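PDB 5K04: N-terminal acetyltransferase B complex subunit MDM20, which serves as the non-catalytic subunit of the NatB N-terminal acetyltransferase complex and probably scaffolds the catalytic subunit NAT3 within its all-helical, TPR-like chain. Local coordinates for residues D351-Y356 with P722-D727; P371-T376 with E403-N408; L397-L402 with S729-E734. One frame throughout, in Å; residues are numbered along the deposited sequence.

Interaction 1. Residues D351-Y356 with P722-D727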
loop_
_atom_site.group_PDB
_atom_site.type_symbol
_atom_site.label_atom_id
_atom_site.label_comp_id
_atom_site.label_asym_id
_atom_site.label_seq_id
_atom_site.Cartn_x
_atom_site.Cartn_y
_atom_site.Cartn_z
ATOM N N ASP A 351 -1.326 33.966 2.825
ATOM C CA ASP A 351 -1.143 34.879 1.692
ATOM C C ASP A 351 0.357 35.045 1.460
ATOM O O ASP A 351 1.014 35.868 2.107
ATOM C CB ASP A 351 -1.829 36.219 1.942
ATOM C CG ASP A 351 -3.341 36.126 1.840
ATOM O OD1 ASP A 351 -3.857 35.073 1.398
ATOM O OD2 ASP A 351 -4.016 37.108 2.211
ATOM N N ASN A 352 0.895 34.264 0.520
ATOM C CA ASN A 352 2.337 34.108 0.385
ATOM C C ASN A 352 2.860 34.340 -1.033
ATOM O O ASN A 352 4.015 34.003 -1.315
ATOM C CB ASN A 352 2.745 32.712 0.876
ATOM C CG ASN A 352 2.423 32.494 2.357
ATOM O OD1 ASN A 352 2.807 33.299 3.212
ATOM N ND2 ASN A 352 1.716 31.402 2.660
ATOM N N TRP A 353 2.053 34.915 -1.930
ATOM C CA TRP A 353 2.544 35.231 -3.268
ATOM C C TRP A 353 3.693 36.228 -3.228
ATOM O O TRP A 353 4.558 36.210 -4.111
ATOM C CB TRP A 353 1.409 35.767 -4.142
ATOM C CG TRP A 353 0.338 34.748 -4.357
ATOM C CD1 TRP A 353 -0.968 34.831 -3.955
ATOM C CD2 TRP A 353 0.483 33.471 -4.994
ATOM N NE1 TRP A 353 -1.638 33.685 -4.306
ATOM C CE2 TRP A 353 -0.777 32.835 -4.947
ATOM C CE3 TRP A 353 1.548 32.808 -5.605
ATOM C CZ2 TRP A 353 -1.004 31.568 -5.495
ATOM C CZ3 TRP A 353 1.320 31.544 -6.150
ATOM C CH2 TRP A 353 0.052 30.940 -6.088
ATOM N N ASP A 354 3.725 37.093 -2.213
ATOM C CA ASP A 354 4.818 38.056 -2.114
ATOM C C ASP A 354 6.160 37.342 -1.993
ATOM O O ASP A 354 7.156 37.768 -2.587
ATOM C CB ASP A 354 4.588 39.005 -0.930
ATOM C CG ASP A 354 4.447 38.270 0.401
ATOM O OD1 ASP A 354 3.835 37.177 0.437
ATOM O OD2 ASP A 354 4.957 38.785 1.411
ATOM N N VAL A 355 6.198 36.228 -1.254
ATOM C CA VAL A 355 7.446 35.484 -1.110
ATOM C C VAL A 355 7.741 34.709 -2.382
ATOM O O VAL A 355 8.893 34.650 -2.837
ATOM C CB VAL A 355 7.381 34.552 0.110
ATOM C CG1 VAL A 355 8.683 33.776 0.254
ATOM C CG2 VAL A 355 7.092 35.341 1.365
ATOM N N TYR A 356 6.703 34.105 -2.975
ATOM C CA TYR A 356 6.839 33.474 -4.284
ATOM C C TYR A 356 7.484 34.424 -5.296
ATOM O O TYR A 356 8.422 34.051 -6.008
ATOM C CB TYR A 356 5.476 32.995 -4.792
ATOM C CG TYR A 356 5.572 32.528 -6.222
ATOM C CD1 TYR A 356 6.058 31.258 -6.521
ATOM C CD2 TYR A 356 5.238 33.373 -7.275
ATOM C CE1 TYR A 356 6.190 30.836 -7.831
ATOM C CE2 TYR A 356 5.372 32.969 -8.592
ATOM C CZ TYR A 356 5.841 31.698 -8.869
ATOM O OH TYR A 356 5.957 31.290 -10.178
ATOM N N PRO A 722 -5.936 36.173 -11.681
ATOM C CA PRO A 722 -4.958 35.324 -10.991
ATOM C C PRO A 722 -4.038 36.153 -10.161
ATOM O O PRO A 722 -3.795 37.348 -10.422
ATOM C CB PRO A 722 -4.211 34.649 -12.166
ATOM C CG PRO A 722 -4.894 35.096 -13.431
ATOM C CD PRO A 722 -5.609 36.362 -13.096
ATOM N N PRO A 723 -3.463 35.580 -9.080
ATOM C CA PRO A 723 -2.566 36.337 -8.201
ATOM C C PRO A 723 -1.163 36.546 -8.757
ATOM O O PRO A 723 -0.423 37.378 -8.214
ATOM C CB PRO A 723 -2.522 35.479 -6.928
ATOM C CG PRO A 723 -2.769 34.084 -7.426
ATOM C CD PRO A 723 -3.728 34.214 -8.583
ATOM N N ILE A 724 -0.771 35.822 -9.806
ATOM C CA ILE A 724 0.537 35.964 -10.421
ATOM C C ILE A 724 0.335 36.026 -11.931
ATOM O O ILE A 724 -0.756 35.772 -12.443
ATOM C CB ILE A 724 1.488 34.811 -10.033
ATOM C CG1 ILE A 724 0.899 33.476 -10.462
ATOM C CG2 ILE A 724 1.727 34.788 -8.524
ATOM C CD1 ILE A 724 1.882 32.321 -10.367
ATOM N N SER A 725 1.407 36.367 -12.647
ATOM C CA SER A 725 1.337 36.467 -14.096
ATOM C C SER A 725 1.348 35.073 -14.703
ATOM O O SER A 725 2.323 34.327 -14.558
ATOM C CB SER A 725 2.485 37.298 -14.646
ATOM O OG SER A 725 2.077 37.915 -15.850
ATOM N N VAL A 726 0.256 34.727 -15.384
ATOM C CA VAL A 726 0.070 33.427 -16.020
ATOM C C VAL A 726 -0.727 33.640 -17.300
ATOM O O VAL A 726 -1.343 34.687 -17.508
ATOM C CB VAL A 726 -0.661 32.429 -15.100
ATOM C CG1 VAL A 726 0.255 31.935 -13.993
ATOM C CG2 VAL A 726 -1.893 33.078 -14.514
ATOM N N ASP A 727 -0.704 32.633 -18.166
ATOM C CA ASP A 727 -1.590 32.559 -19.320
ATOM C C ASP A 727 -2.719 31.592 -18.993
ATOM O O ASP A 727 -2.479 30.397 -18.776
ATOM C CB ASP A 727 -0.847 32.105 -20.572
ATOM C CG ASP A 727 -1.758 32.023 -21.790
ATOM O OD1 ASP A 727 -2.286 33.086 -22.218
ATOM O OD2 ASP A 727 -1.942 30.899 -22.306
#
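Trp353 and Tyr356 meet Pro723 and Ile724 in a small apolar contact between the start of helix 353-358, midway along a chain without strands, and the loop near the C-terminus that links helix 707-717 to helix 729-747. The main element is a CH-pi interaction: Pro723 lies over one face of the indole, with CB 3.5 Å from the centroid of the five-membered ring and 22° off its normal. The neighbouring CG sits over the same ring system nearer its rim, 3.4 Å from CE2 of Trp353. Proline suits the place, since its compact, rigid ring lays aliphatic C-H groups on the electron-rich indole face. Ile724 fits between the two aromatic side chains by using both branches. Its CG2 methyl approaches Trp353 CE3 at 3.5 Å, while CG1, placed between the backbone N and the carbonyl carbon (chi1 59°), carries CD1 to 4.0 Å from Tyr356 CE2. Tyr356 can reach it because its ring leaves the helix with CG anti to the backbone N. Around this patch, Trp353 and Tyr356 also pack on Thr376 of helix 372-383, while Tyr356 and Ile724 both touch His400 of helix 388-404.

Interaction 2. Residues P371-T376 with E403-N408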
loop_
_atom_site.group_PDB
_atom_site.type_symbol
_atom_site.label_atom_id
_atom_site.label_comp_id
_atom_site.label_asym_id
_atom_site.label_seq_id
_atom_site.Cartn_x
_atom_site.Cartn_y
_atom_site.Cartn_z
ATOM N N PRO A 371 11.508 25.269 -2.046
ATOM C CA PRO A 371 10.783 25.410 -0.776
ATOM C C PRO A 371 9.682 26.469 -0.799
ATOM O O PRO A 371 8.786 26.410 0.050
ATOM C CB PRO A 371 11.892 25.772 0.224
ATOM C CG PRO A 371 13.160 25.302 -0.420
ATOM C CD PRO A 371 12.959 25.489 -1.892
ATOM N N VAL A 372 9.708 27.426 -1.741
ATOM C CA VAL A 372 8.629 28.417 -1.828
ATOM C C VAL A 372 7.282 27.751 -2.039
ATOM O O VAL A 372 6.238 28.297 -1.658
ATOM C CB VAL A 372 8.879 29.416 -2.968
ATOM C CG1 VAL A 372 7.990 30.610 -2.789
ATOM C CG2 VAL A 372 10.278 29.845 -2.970
ATOM N N ASN A 373 7.277 26.585 -2.679
ATOM C CA ASN A 373 6.022 25.948 -3.018
ATOM C C ASN A 373 5.429 25.179 -1.855
ATOM O O ASN A 373 4.357 24.575 -2.007
ATOM C CB ASN A 373 6.242 25.092 -4.255
ATOM C CG ASN A 373 6.440 25.954 -5.483
ATOM O OD1 ASN A 373 5.786 27.001 -5.609
ATOM N ND2 ASN A 373 7.353 25.551 -6.376
ATOM N N GLU A 374 6.118 25.184 -0.708
ATOM C CA GLU A 374 5.470 24.836 0.545
ATOM C C GLU A 374 4.474 25.918 0.929
ATOM O O GLU A 374 3.379 25.624 1.421
ATOM C CB GLU A 374 6.520 24.656 1.642
ATOM C CG GLU A 374 7.466 23.456 1.458
ATOM C CD GLU A 374 6.763 22.091 1.523
ATOM O OE1 GLU A 374 7.078 21.203 0.698
ATOM O OE2 GLU A 374 5.883 21.915 2.402
ATOM N N LEU A 375 4.842 27.184 0.684
ATOM C CA LEU A 375 3.970 28.319 0.966
ATOM C C LEU A 375 2.868 28.455 -0.081
ATOM O O LEU A 375 1.696 28.656 0.268
ATOM C CB LEU A 375 4.802 29.603 1.043
ATOM C CG LEU A 375 5.792 29.559 2.205
ATOM C CD1 LEU A 375 6.344 30.941 2.574
ATOM C CD2 LEU A 375 5.105 28.928 3.405
ATOM N N THR A 376 3.225 28.326 -1.365
ATOM C CA THR A 376 2.239 28.510 -2.427
ATOM C C THR A 376 1.163 27.426 -2.381
ATOM O O THR A 376 -0.024 27.715 -2.597
ATOM C CB THR A 376 2.929 28.549 -3.800
ATOM O OG1 THR A 376 3.585 27.305 -4.088
ATOM C CG2 THR A 376 3.951 29.654 -3.828
ATOM N N GLU A 403 6.137 24.227 -14.006
ATOM C CA GLU A 403 7.061 24.544 -15.102
ATOM C C GLU A 403 8.484 24.727 -14.587
ATOM O O GLU A 403 9.453 24.283 -15.212
ATOM C CB GLU A 403 6.629 25.829 -15.835
ATOM C CG GLU A 403 5.330 25.773 -16.633
ATOM C CD GLU A 403 4.877 27.156 -17.089
ATOM O OE1 GLU A 403 5.686 28.101 -16.989
ATOM O OE2 GLU A 403 3.713 27.301 -17.539
ATOM N N GLN A 404 8.622 25.413 -13.463
ATOM C CA GLN A 404 9.910 25.691 -12.854
ATOM C C GLN A 404 10.260 24.697 -11.752
ATOM O O GLN A 404 11.444 24.442 -11.519
ATOM C CB GLN A 404 9.892 27.118 -12.299
ATOM C CG GLN A 404 11.227 27.683 -11.951
ATOM C CD GLN A 404 11.980 28.155 -13.164
ATOM O OE1 GLN A 404 11.392 28.398 -14.223
ATOM N NE2 GLN A 404 13.292 28.288 -13.020
ATOM N N ASP A 405 9.260 24.109 -11.094
ATOM C CA ASP A 405 9.460 23.128 -10.025
ATOM C C ASP A 405 8.918 21.774 -10.492
ATOM O O ASP A 405 7.899 21.277 -10.006
ATOM C CB ASP A 405 8.773 23.628 -8.720
ATOM C CG ASP A 405 9.327 22.964 -7.463
ATOM O OD1 ASP A 405 10.264 22.141 -7.580
ATOM O OD2 ASP A 405 8.817 23.265 -6.359
ATOM N N LYS A 406 9.661 21.148 -11.421
ATOM C CA LYS A 406 9.122 20.129 -12.327
ATOM C C LYS A 406 8.886 18.775 -11.675
ATOM O O LYS A 406 8.143 17.963 -12.238
ATOM C CB LYS A 406 10.065 19.916 -13.512
ATOM C CG LYS A 406 10.293 21.121 -14.407
ATOM C CD LYS A 406 11.780 21.365 -14.663
ATOM C CE LYS A 406 12.524 20.076 -14.984
ATOM N NZ LYS A 406 12.006 19.394 -16.204
ATOM N N TYR A 407 9.537 18.477 -10.547
ATOM C CA TYR A 407 9.382 17.177 -9.897
ATOM C C TYR A 407 8.703 17.291 -8.535
ATOM O O TYR A 407 8.765 16.351 -7.734
ATOM C CB TYR A 407 10.740 16.478 -9.759
ATOM C CG TYR A 407 11.579 16.497 -11.031
ATOM C CD1 TYR A 407 11.273 15.669 -12.102
ATOM C CD2 TYR A 407 12.658 17.368 -11.169
ATOM C CE1 TYR A 407 12.023 15.694 -13.279
ATOM C CE2 TYR A 407 13.418 17.402 -12.338
ATOM C CZ TYR A 407 13.092 16.556 -13.391
ATOM O OH TYR A 407 13.826 16.575 -14.547
ATOM N N ASN A 408 8.062 18.427 -8.248
ATOM C CA ASN A 408 7.368 18.581 -6.979
ATOM C C ASN A 408 6.132 17.702 -7.000
ATOM O O ASN A 408 5.151 18.006 -7.681
ATOM C CB ASN A 408 7.001 20.036 -6.730
ATOM C CG ASN A 408 6.436 20.259 -5.330
ATOM O OD1 ASN A 408 5.655 19.450 -4.815
ATOM N ND2 ASN A 408 6.848 21.352 -4.704
HETATM O O HOH W 1 5.353 21.931 -1.999
#
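In this TPR-like helical array, a polar contact joins helix 372-383 to the type I beta turn Asp405-Asn408, which leads from helix 388-404 to helix 409-419; Asn373, near the start of its helix, is the residue that meets the turn. Asn373 and Asp405 approach from opposite directions, and ND2 of Asn373 donates a nearly straight hydrogen bond to Asp405 OD2 (2.7 Å, N-H...O angle 167°). Amide and carboxylate are close to coplanar, 26° apart, and OD2 is met on its anti side, slightly out of the carboxylate plane. Asparagine suits this position because its amide donates and accepts at once: while ND2 crosses to the turn, OD1 accepts from Thr376 OG1 at 2.7 Å within its own helix. These two bonds together fix the rotation of the amide.

Asp405 OD2 gathers several donors. Asn408 ND2 comes to it from above the carboxylate plane at 3.2 Å, bridging the two ends of the turn, and the backbone N of Asn370 is a further donor. Such a cluster of N-H groups would be expected to favour the charged form of this buried carboxylate. Asn408 is also the N-cap of the following helix, its OD1 accepting from Leu411 N; one short amide thus serves both turn and helix start. Nearby, Glu374 forms a salt bridge with Lys410, and Tyr407 packs on Pro22 of the NAT3 chain, placing the turn beside the catalytic subunit. A water accepts from Asn408 ND2 at 3.1 Å and gives a weak bond to Asn373 O.

Interaction 3. Residues L397-L402 with S729-E734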
loop_
_atom_site.group_PDB
_atom_site.type_symbol
_atom_site.label_atom_id
_atom_site.label_comp_id
_atom_site.label_asym_id
_atom_site.label_seq_id
_atom_site.Cartn_x
_atom_site.Cartn_y
_atom_site.Cartn_z
ATOM N N LEU A 397 -2.495 27.719 -11.838
ATOM C CA LEU A 397 -1.402 28.084 -10.944
ATOM C C LEU A 397 -0.493 26.888 -10.665
ATOM O O LEU A 397 0.736 27.019 -10.696
ATOM C CB LEU A 397 -1.962 28.677 -9.646
ATOM C CG LEU A 397 -2.754 29.990 -9.781
ATOM C CD1 LEU A 397 -3.510 30.380 -8.495
ATOM C CD2 LEU A 397 -1.838 31.133 -10.205
ATOM N N LEU A 398 -1.078 25.710 -10.426
ATOM C CA LEU A 398 -0.278 24.505 -10.191
ATOM C C LEU A 398 0.622 24.200 -11.384
ATOM O O LEU A 398 1.833 24.025 -11.228
ATOM C CB LEU A 398 -1.195 23.317 -9.879
ATOM C CG LEU A 398 -1.886 23.376 -8.510
ATOM C CD1 LEU A 398 -2.784 22.177 -8.301
ATOM C CD2 LEU A 398 -0.873 23.483 -7.344
ATOM N N LYS A 399 0.041 24.171 -12.595
ATOM C CA LYS A 399 0.827 23.961 -13.813
ATOM C C LYS A 399 1.935 24.997 -13.945
ATOM O O LYS A 399 3.048 24.675 -14.374
ATOM C CB LYS A 399 -0.074 23.998 -15.055
ATOM C CG LYS A 399 -1.117 22.899 -15.099
ATOM C CD LYS A 399 -2.097 23.111 -16.231
ATOM C CE LYS A 399 -1.393 23.071 -17.581
ATOM N NZ LYS A 399 -2.299 23.561 -18.651
ATOM N N HIS A 400 1.649 26.251 -13.592
ATOM C CA HIS A 400 2.668 27.287 -13.732
ATOM C C HIS A 400 3.833 27.039 -12.791
ATOM O O HIS A 400 4.996 27.122 -13.197
ATOM C CB HIS A 400 2.074 28.672 -13.481
ATOM C CG HIS A 400 3.076 29.768 -13.628
ATOM N ND1 HIS A 400 3.746 30.316 -12.554
ATOM C CD2 HIS A 400 3.566 30.382 -14.727
ATOM C CE1 HIS A 400 4.590 31.235 -12.985
ATOM N NE2 HIS A 400 4.500 31.294 -14.299
ATOM N N LEU A 401 3.532 26.725 -11.530
ATOM C CA LEU A 401 4.561 26.351 -10.565
ATOM C C LEU A 401 5.364 25.135 -11.028
ATOM O O LEU A 401 6.586 25.080 -10.837
ATOM C CB LEU A 401 3.908 26.084 -9.207
ATOM C CG LEU A 401 3.062 27.238 -8.660
ATOM C CD1 LEU A 401 2.392 26.865 -7.354
ATOM C CD2 LEU A 401 3.886 28.513 -8.507
ATOM N N LEU A 402 4.697 24.151 -11.642
ATOM C CA LEU A 402 5.372 22.921 -12.055
ATOM C C LEU A 402 6.296 23.126 -13.250
ATOM O O LEU A 402 7.146 22.264 -13.495
ATOM C CB LEU A 402 4.343 21.818 -12.364
ATOM C CG LEU A 402 3.725 21.120 -11.137
ATOM C CD1 LEU A 402 2.458 20.321 -11.437
ATOM C CD2 LEU A 402 4.774 20.209 -10.496
ATOM N N SER A 729 -5.138 31.205 -21.181
ATOM C CA SER A 729 -5.701 30.858 -22.482
ATOM C C SER A 729 -5.391 29.419 -22.867
ATOM O O SER A 729 -6.283 28.665 -23.270
ATOM C CB SER A 729 -5.156 31.833 -23.536
ATOM O OG SER A 729 -5.603 31.502 -24.834
ATOM N N GLN A 730 -4.118 29.029 -22.763
ATOM C CA GLN A 730 -3.696 27.701 -23.184
ATOM C C GLN A 730 -4.397 26.612 -22.379
ATOM O O GLN A 730 -4.705 25.541 -22.914
ATOM C CB GLN A 730 -2.178 27.585 -23.051
ATOM C CG GLN A 730 -1.643 26.207 -23.359
ATOM C CD GLN A 730 -2.152 25.677 -24.689
ATOM O OE1 GLN A 730 -2.147 26.387 -25.699
ATOM N NE2 GLN A 730 -2.618 24.427 -24.692
ATOM N N THR A 731 -4.665 26.880 -21.093
ATOM C CA THR A 731 -5.335 25.897 -20.244
ATOM C C THR A 731 -6.830 25.823 -20.557
ATOM O O THR A 731 -7.407 24.729 -20.590
ATOM C CB THR A 731 -5.109 26.231 -18.766
ATOM O OG1 THR A 731 -3.714 26.129 -18.446
ATOM C CG2 THR A 731 -5.887 25.271 -17.892
ATOM N N LYS A 732 -7.468 26.977 -20.799
ATOM C CA LYS A 732 -8.874 26.976 -21.196
ATOM C C LYS A 732 -9.082 26.144 -22.448
ATOM O O LYS A 732 -10.041 25.369 -22.533
ATOM C CB LYS A 732 -9.375 28.404 -21.415
ATOM C CG LYS A 732 -9.993 29.033 -20.173
ATOM C CD LYS A 732 -10.212 30.530 -20.357
ATOM C CE LYS A 732 -10.903 30.835 -21.679
ATOM N NZ LYS A 732 -11.123 32.310 -21.878
ATOM N N LEU A 733 -8.172 26.269 -23.419
ATOM C CA LEU A 733 -8.319 25.518 -24.658
ATOM C C LEU A 733 -8.109 24.027 -24.429
ATOM O O LEU A 733 -8.865 23.201 -24.953
ATOM C CB LEU A 733 -7.347 26.053 -25.700
ATOM C CG LEU A 733 -7.629 25.632 -27.139
ATOM C CD1 LEU A 733 -9.141 25.534 -27.403
ATOM C CD2 LEU A 733 -6.981 26.623 -28.084
ATOM N N GLU A 734 -7.087 23.666 -23.651
ATOM C CA GLU A 734 -6.826 22.261 -23.348
ATOM C C GLU A 734 -7.985 21.644 -22.557
ATOM O O GLU A 734 -8.386 20.499 -22.805
ATOM C CB GLU A 734 -5.501 22.152 -22.584
ATOM C CG GLU A 734 -5.267 20.811 -21.875
ATOM C CD GLU A 734 -4.142 20.868 -20.838
ATOM O OE1 GLU A 734 -2.980 20.602 -21.213
ATOM O OE2 GLU A 734 -4.425 21.191 -19.652
#
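Lys399 reaches out from helix 388-404 to meet Thr731 and Glu734, which lie on one side of the first turns of the C-terminal helix 729-747, forming a polar helix-to-helix bridge within the TPR-like, all-helical chain between elements more than three hundred residues apart in sequence. The backbones stay well separated, with the CA atoms of Lys399 and Thr731 9.1 Å apart, and a long side chain is needed to span the gap. Lysine suits the place for this reason: its methylene chain crosses the interval and delivers a charged ammonium group at the far end.

Toward Thr731 the approach is tip to tip. NZ of Lys399 donates a hydrogen bond to the hydroxyl OG1 at 2.9 Å, and the methylene carbons behind it remain farther from that oxygen. The lysine chain is extended through chi2 and bends at CG-CD (chi3 62°), which swings CE and NZ toward the space between the two partners. Threonine is fitting because its short hydroxyl can accept a hydrogen bond close to the helix surface.

Glu734 comes from the opposite direction to the lysine. With CG anti to the backbone N (chi1 165°) and an extended chain beyond it, the carboxylate is carried from the next turn of the helix back toward the ammonium group. The resulting salt bridge is weak as a hydrogen bond. The spacing of three residues between Thr731 and Glu734 puts both on the same helical face, where one ammonium group can serve them together. Tyr419 of helix 409-419 packs against both Lys399 and Glu734, flanking the charged pair. Of the two carboxylate oxygens, OE2 is the nearer to the lysine, 3.3 Å from Lys399 NZ.

Helix 388-404 ties the set together: interaction 3 uses its later turns and interaction 2 its C-terminal end, while side chains of interaction 1 pack on it. The centres lie 13 to 15 Å apart. Interactions 1 and 3 meet at His400, where Ile724 CD1 comes within 3.5 Å of His400 ND1; interactions 2 and 3 meet where Thr376 OG1 lies 3.5 Å from Leu401 CD1. Interaction 2 is nested within the chain loop closed by interaction 1, whereas 397-402 with 729-734 crosses both. In interaction 2 the side chain of Asp405 is about 12 Å from the bound coenzyme A, too far for that residue to contact the ligand.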